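PDB 3HL1: ferritin like protein from Caulobacter vibrioides, which is of unknown function but belongs to the ferritin-like family and probably binds metal. Local coordinates for residues A[83-95]-A[137-149]. Sequence-based numbering, arbitrary orientation.
Sequences AVPHIDFDLDTPN and DVTDYGSIGEFYD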
loop_
_atom_site.group_PDB
_atom_site.type_symbol
_atom_site.label_atom_id
_atom_site.label_comp_id
_atom_site.label_asym_id
_atom_site.label_seq_id
_atom_site.Cartn_x
_atom_site.Cartn_y
_atom_site.Cartn_z
ATOM N N ALA A 83 -6.990 -6.352 11.474
ATOM C CA ALA A 83 -7.353 -5.008 11.047
ATOM C C ALA A 83 -6.514 -4.508 9.844
ATOM O O ALA A 83 -5.305 -4.278 9.963
ATOM C CB ALA A 83 -7.232 -4.051 12.230
ATOM N N VAL A 84 -7.188 -4.369 8.691
ATOM C CA VAL A 84 -6.657 -3.784 7.471
ATOM C C VAL A 84 -7.282 -2.387 7.336
ATOM O O VAL A 84 -8.507 -2.257 7.414
ATOM C CB VAL A 84 -7.000 -4.675 6.241
ATOM C CG1 VAL A 84 -6.479 -4.036 4.922
ATOM C CG2 VAL A 84 -6.405 -6.079 6.424
ATOM N N PRO A 85 -6.467 -1.335 7.163
ATOM C CA PRO A 85 -7.048 0.026 7.074
ATOM C C PRO A 85 -8.159 0.172 6.033
ATOM O O PRO A 85 -7.943 -0.081 4.855
ATOM C CB PRO A 85 -5.835 0.920 6.744
ATOM C CG PRO A 85 -4.638 0.141 7.357
ATOM C CD PRO A 85 -4.995 -1.313 7.136
ATOM N N HIS A 86 -9.365 0.518 6.492
ATOM C CA HIS A 86 -10.466 0.961 5.599
ATOM C C HIS A 86 -11.132 -0.160 4.793
ATOM O O HIS A 86 -11.861 0.109 3.853
ATOM C CB HIS A 86 -10.007 2.155 4.702
ATOM C CG HIS A 86 -9.533 3.349 5.497
ATOM N ND1 HIS A 86 -10.376 4.090 6.286
ATOM C CD2 HIS A 86 -8.296 3.863 5.695
ATOM C CE1 HIS A 86 -9.685 5.017 6.927
ATOM N NE2 HIS A 86 -8.420 4.910 6.575
ATOM N N ILE A 87 -10.846 -1.409 5.162
ATOM C CA ILE A 87 -11.405 -2.586 4.489
ATOM C C ILE A 87 -12.183 -3.439 5.494
ATOM O O ILE A 87 -11.701 -3.745 6.571
ATOM C CB ILE A 87 -10.353 -3.465 3.795
ATOM C CG1 ILE A 87 -9.578 -2.655 2.741
ATOM C CG2 ILE A 87 -11.031 -4.702 3.147
ATOM C CD1 ILE A 87 -10.454 -2.028 1.633
ATOM N N ASP A 88 -13.422 -3.708 5.153
ATOM C CA ASP A 88 -14.312 -4.628 5.916
ATOM C C ASP A 88 -14.831 -5.727 4.999
ATOM O O ASP A 88 -15.726 -5.510 4.189
ATOM C CB ASP A 88 -15.498 -3.822 6.442
ATOM C CG ASP A 88 -16.417 -4.626 7.368
ATOM O OD1 ASP A 88 -16.147 -5.830 7.647
ATOM O OD2 ASP A 88 -17.433 -4.026 7.790
ATOM N N PHE A 89 -14.298 -6.931 5.148
ATOM C CA PHE A 89 -14.661 -8.035 4.260
ATOM C C PHE A 89 -16.091 -8.529 4.520
ATOM O O PHE A 89 -16.671 -9.202 3.677
ATOM C CB PHE A 89 -13.628 -9.164 4.352
ATOM C CG PHE A 89 -12.245 -8.727 3.928
ATOM C CD1 PHE A 89 -12.015 -8.300 2.645
ATOM C CD2 PHE A 89 -11.199 -8.702 4.831
ATOM C CE1 PHE A 89 -10.752 -7.882 2.242
ATOM C CE2 PHE A 89 -9.922 -8.259 4.458
ATOM C CZ PHE A 89 -9.698 -7.839 3.152
ATOM N N ASP A 90 -16.629 -8.153 5.678
ATOM C CA ASP A 90 -17.994 -8.493 6.092
ATOM C C ASP A 90 -18.960 -7.806 5.166
ATOM O O ASP A 90 -20.125 -8.144 5.129
ATOM C CB ASP A 90 -18.335 -7.992 7.504
ATOM C CG ASP A 90 -17.602 -8.726 8.611
ATOM O OD1 ASP A 90 -17.086 -9.844 8.391
ATOM O OD2 ASP A 90 -17.576 -8.168 9.735
ATOM N N LEU A 91 -18.501 -6.788 4.449
ATOM C CA LEU A 91 -19.364 -6.117 3.487
ATOM C C LEU A 91 -19.582 -6.927 2.205
ATOM O O LEU A 91 -20.468 -6.627 1.414
ATOM C CB LEU A 91 -18.826 -4.732 3.138
ATOM C CG LEU A 91 -18.722 -3.719 4.281
ATOM C CD1 LEU A 91 -18.012 -2.484 3.837
ATOM C CD2 LEU A 91 -20.136 -3.364 4.777
ATOM N N ASP A 92 -18.739 -7.918 1.973
ATOM C CA ASP A 92 -18.707 -8.616 0.707
ATOM C C ASP A 92 -19.484 -9.929 0.793
ATOM O O ASP A 92 -19.550 -10.542 1.839
ATOM C CB ASP A 92 -17.248 -8.940 0.341
ATOM C CG ASP A 92 -16.379 -7.712 0.227
ATOM O OD1 ASP A 92 -16.943 -6.658 -0.138
ATOM O OD2 ASP A 92 -15.154 -7.796 0.507
ATOM N N THR A 93 -20.002 -10.373 -0.342
ATOM C CA THR A 93 -20.752 -11.629 -0.424
ATOM C C THR A 93 -20.244 -12.435 -1.644
ATOM O O THR A 93 -20.258 -11.946 -2.781
ATOM C CB THR A 93 -22.252 -11.318 -0.515
ATOM O OG1 THR A 93 -22.474 -10.505 -1.664
ATOM C CG2 THR A 93 -22.761 -10.517 0.747
ATOM N N PRO A 94 -19.652 -13.614 -1.403
ATOM C CA PRO A 94 -19.354 -14.210 -0.085
ATOM C C PRO A 94 -18.241 -13.410 0.606
ATOM O O PRO A 94 -17.512 -12.668 -0.069
ATOM C CB PRO A 94 -18.877 -15.629 -0.437
ATOM C CG PRO A 94 -18.241 -15.479 -1.785
ATOM C CD PRO A 94 -19.107 -14.433 -2.506
ATOM N N ASN A 95 -18.171 -13.499 1.933
ATOM C CA ASN A 95 -17.094 -12.894 2.676
ATOM C C ASN A 95 -15.835 -13.633 2.229
ATOM O O ASN A 95 -15.754 -14.849 2.364
ATOM C CB ASN A 95 -17.331 -13.023 4.167
ATOM C CG ASN A 95 -16.328 -12.294 4.974
ATOM O OD1 ASN A 95 -15.179 -12.092 4.547
ATOM N ND2 ASN A 95 -16.748 -11.861 6.163
ATOM N N ASP A 137 -19.129 9.969 4.070
ATOM C CA ASP A 137 -18.857 9.581 5.466
ATOM C C ASP A 137 -18.508 8.110 5.675
ATOM O O ASP A 137 -18.304 7.687 6.803
ATOM C CB ASP A 137 -19.992 10.013 6.408
ATOM C CG ASP A 137 -21.369 9.447 6.027
ATOM O OD1 ASP A 137 -21.502 8.646 5.072
ATOM O OD2 ASP A 137 -22.345 9.843 6.710
ATOM N N VAL A 138 -18.432 7.349 4.584
ATOM C CA VAL A 138 -18.005 5.958 4.628
ATOM C C VAL A 138 -16.499 5.894 4.833
ATOM O O VAL A 138 -15.756 6.584 4.152
ATOM C CB VAL A 138 -18.340 5.231 3.310
ATOM C CG1 VAL A 138 -17.855 3.807 3.334
ATOM C CG2 VAL A 138 -19.838 5.285 3.084
ATOM N N THR A 139 -16.085 5.064 5.766
ATOM C CA THR A 139 -14.687 4.864 6.070
ATOM C C THR A 139 -14.186 3.448 5.710
ATOM O O THR A 139 -12.986 3.275 5.525
ATOM C CB THR A 139 -14.350 5.162 7.578
ATOM O OG1 THR A 139 -12.975 4.811 7.824
ATOM C CG2 THR A 139 -15.228 4.370 8.505
ATOM N N ASP A 140 -15.088 2.465 5.657
ATOM C CA ASP A 140 -14.760 1.092 5.353
ATOM C C ASP A 140 -15.439 0.636 4.079
ATOM O O ASP A 140 -16.637 0.885 3.827
ATOM C CB ASP A 140 -15.158 0.156 6.485
ATOM C CG ASP A 140 -14.289 0.303 7.732
ATOM O OD1 ASP A 140 -13.087 0.488 7.609
ATOM O OD2 ASP A 140 -14.812 0.126 8.856
ATOM N N TYR A 141 -14.668 -0.076 3.273
ATOM C CA TYR A 141 -15.147 -0.568 2.002
ATOM C C TYR A 141 -14.873 -2.081 1.885
ATOM O O TYR A 141 -14.079 -2.643 2.623
ATOM C CB TYR A 141 -14.445 0.238 0.874
ATOM C CG TYR A 141 -14.675 1.737 0.896
ATOM C CD1 TYR A 141 -13.840 2.607 1.614
ATOM C CD2 TYR A 141 -15.726 2.292 0.200
ATOM C CE1 TYR A 141 -14.080 3.952 1.639
ATOM C CE2 TYR A 141 -15.957 3.648 0.197
ATOM C CZ TYR A 141 -15.137 4.479 0.921
ATOM O OH TYR A 141 -15.434 5.831 0.894
ATOM N N GLY A 142 -15.523 -2.735 0.922
ATOM C CA GLY A 142 -15.345 -4.173 0.734
ATOM C C GLY A 142 -14.117 -4.585 -0.050
ATOM O O GLY A 142 -13.769 -5.748 -0.093
ATOM N N SER A 143 -13.472 -3.605 -0.688
ATOM C CA SER A 143 -12.293 -3.829 -1.538
ATOM C C SER A 143 -11.593 -2.489 -1.776
ATOM O O SER A 143 -12.198 -1.451 -1.597
ATOM C CB SER A 143 -12.713 -4.369 -2.914
ATOM O OG SER A 143 -13.613 -3.477 -3.603
ATOM N N ILE A 144 -10.357 -2.542 -2.256
ATOM C CA ILE A 144 -9.607 -1.355 -2.600
ATOM C C ILE A 144 -10.252 -0.667 -3.774
ATOM O O ILE A 144 -10.350 0.551 -3.795
ATOM C CB ILE A 144 -8.122 -1.688 -2.926
ATOM C CG1 ILE A 144 -7.428 -2.154 -1.656
ATOM C CG2 ILE A 144 -7.445 -0.471 -3.522
ATOM C CD1 ILE A 144 -5.948 -2.588 -1.873
ATOM N N GLY A 145 -10.729 -1.449 -4.729
ATOM C CA GLY A 145 -11.389 -0.954 -5.883
ATOM C C GLY A 145 -12.603 -0.140 -5.544
ATOM O O GLY A 145 -12.845 0.907 -6.182
ATOM N N GLU A 146 -13.376 -0.597 -4.558
ATOM C CA GLU A 146 -14.548 0.165 -4.136
ATOM C C GLU A 146 -14.149 1.501 -3.501
ATOM O O GLU A 146 -14.798 2.557 -3.683
ATOM C CB GLU A 146 -15.377 -0.622 -3.122
ATOM C CG GLU A 146 -16.690 0.093 -2.760
ATOM C CD GLU A 146 -17.442 -0.500 -1.560
ATOM O OE1 GLU A 146 -17.137 -1.638 -1.158
ATOM O OE2 GLU A 146 -18.364 0.191 -1.035
ATOM N N PHE A 147 -13.129 1.453 -2.667
ATOM C CA PHE A 147 -12.563 2.693 -2.085
ATOM C C PHE A 147 -12.257 3.687 -3.232
ATOM O O PHE A 147 -12.673 4.859 -3.191
ATOM C CB PHE A 147 -11.280 2.361 -1.313
ATOM C CG PHE A 147 -10.784 3.496 -0.377
ATOM C CD1 PHE A 147 -10.811 4.822 -0.757
ATOM C CD2 PHE A 147 -10.297 3.199 0.870
ATOM C CE1 PHE A 147 -10.390 5.827 0.101
ATOM C CE2 PHE A 147 -9.875 4.210 1.725
ATOM C CZ PHE A 147 -9.947 5.521 1.331
ATOM N N TYR A 148 -11.520 3.246 -4.256
ATOM C CA TYR A 148 -11.221 4.121 -5.385
ATOM C C TYR A 148 -12.418 4.557 -6.207
ATOM O O TYR A 148 -12.400 5.672 -6.725
ATOM C CB TYR A 148 -10.084 3.587 -6.260
ATOM C CG TYR A 148 -8.749 3.739 -5.572
ATOM C CD1 TYR A 148 -8.199 5.010 -5.348
ATOM C CD2 TYR A 148 -8.043 2.648 -5.101
ATOM C CE1 TYR A 148 -6.982 5.159 -4.694
ATOM C CE2 TYR A 148 -6.803 2.802 -4.455
ATOM C CZ TYR A 148 -6.298 4.072 -4.252
ATOM O OH TYR A 148 -5.123 4.247 -3.604
ATOM N N ASP A 149 -13.447 3.710 -6.336
ATOM C CA ASP A 149 -14.701 4.144 -6.916
ATOM C C ASP A 149 -15.340 5.357 -6.227
ATOM O O ASP A 149 -15.843 6.284 -6.902
ATOM C CB ASP A 149 -15.731 3.023 -6.803
ATOM C CG ASP A 149 -15.643 2.013 -7.905
ATOM O OD1 ASP A 149 -14.839 2.150 -8.846
ATOM O OD2 ASP A 149 -16.441 1.069 -7.817
#
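His86 reaches across to the backbone of Thr139: its ND1 donates to Thr139 O (2.8 Å), which lies close to the imidazole plane, while a weak hydrogen bond links Thr139 OG1 and the same nitrogen. With CG beside the backbone N (chi1 -58°), the imidazole also presents a face to the edge of the Phe147 ring in an offset edge-to-face pair, planes at 85°, and Phe147 CE2 comes within 3.6 Å of His86 CB. Next to this anchor the two backbones form a single parallel beta bridge between Ile87 and Tyr141: Tyr141 N donates to His86 O (2.9 Å) and Asp88 N to Tyr141 O (2.8 Å), bracketing Ile87. With CG1 anti to the carbonyl carbon and chi2 at -58°, Ile87 brings CD1 to 3.6 Å from Ser143 C, at the N-cap of helix 144-157. Leu91 CD1 lies against the backbone from Asp140 O to Gly142 N. Asp92 OD2 approaches Gly142 O to 2.5 Å, a pair whose nature remains doubtful, and Gly142 N is held by Glu146 OE1, itself salt-bridged to Arg130. The contact thus ties the loop between helices 42-67 and 112-121 to the start of helix 144-157, with Ile144 packing on Leu21 of helix 8-35 and Ile121 of helix 112-121.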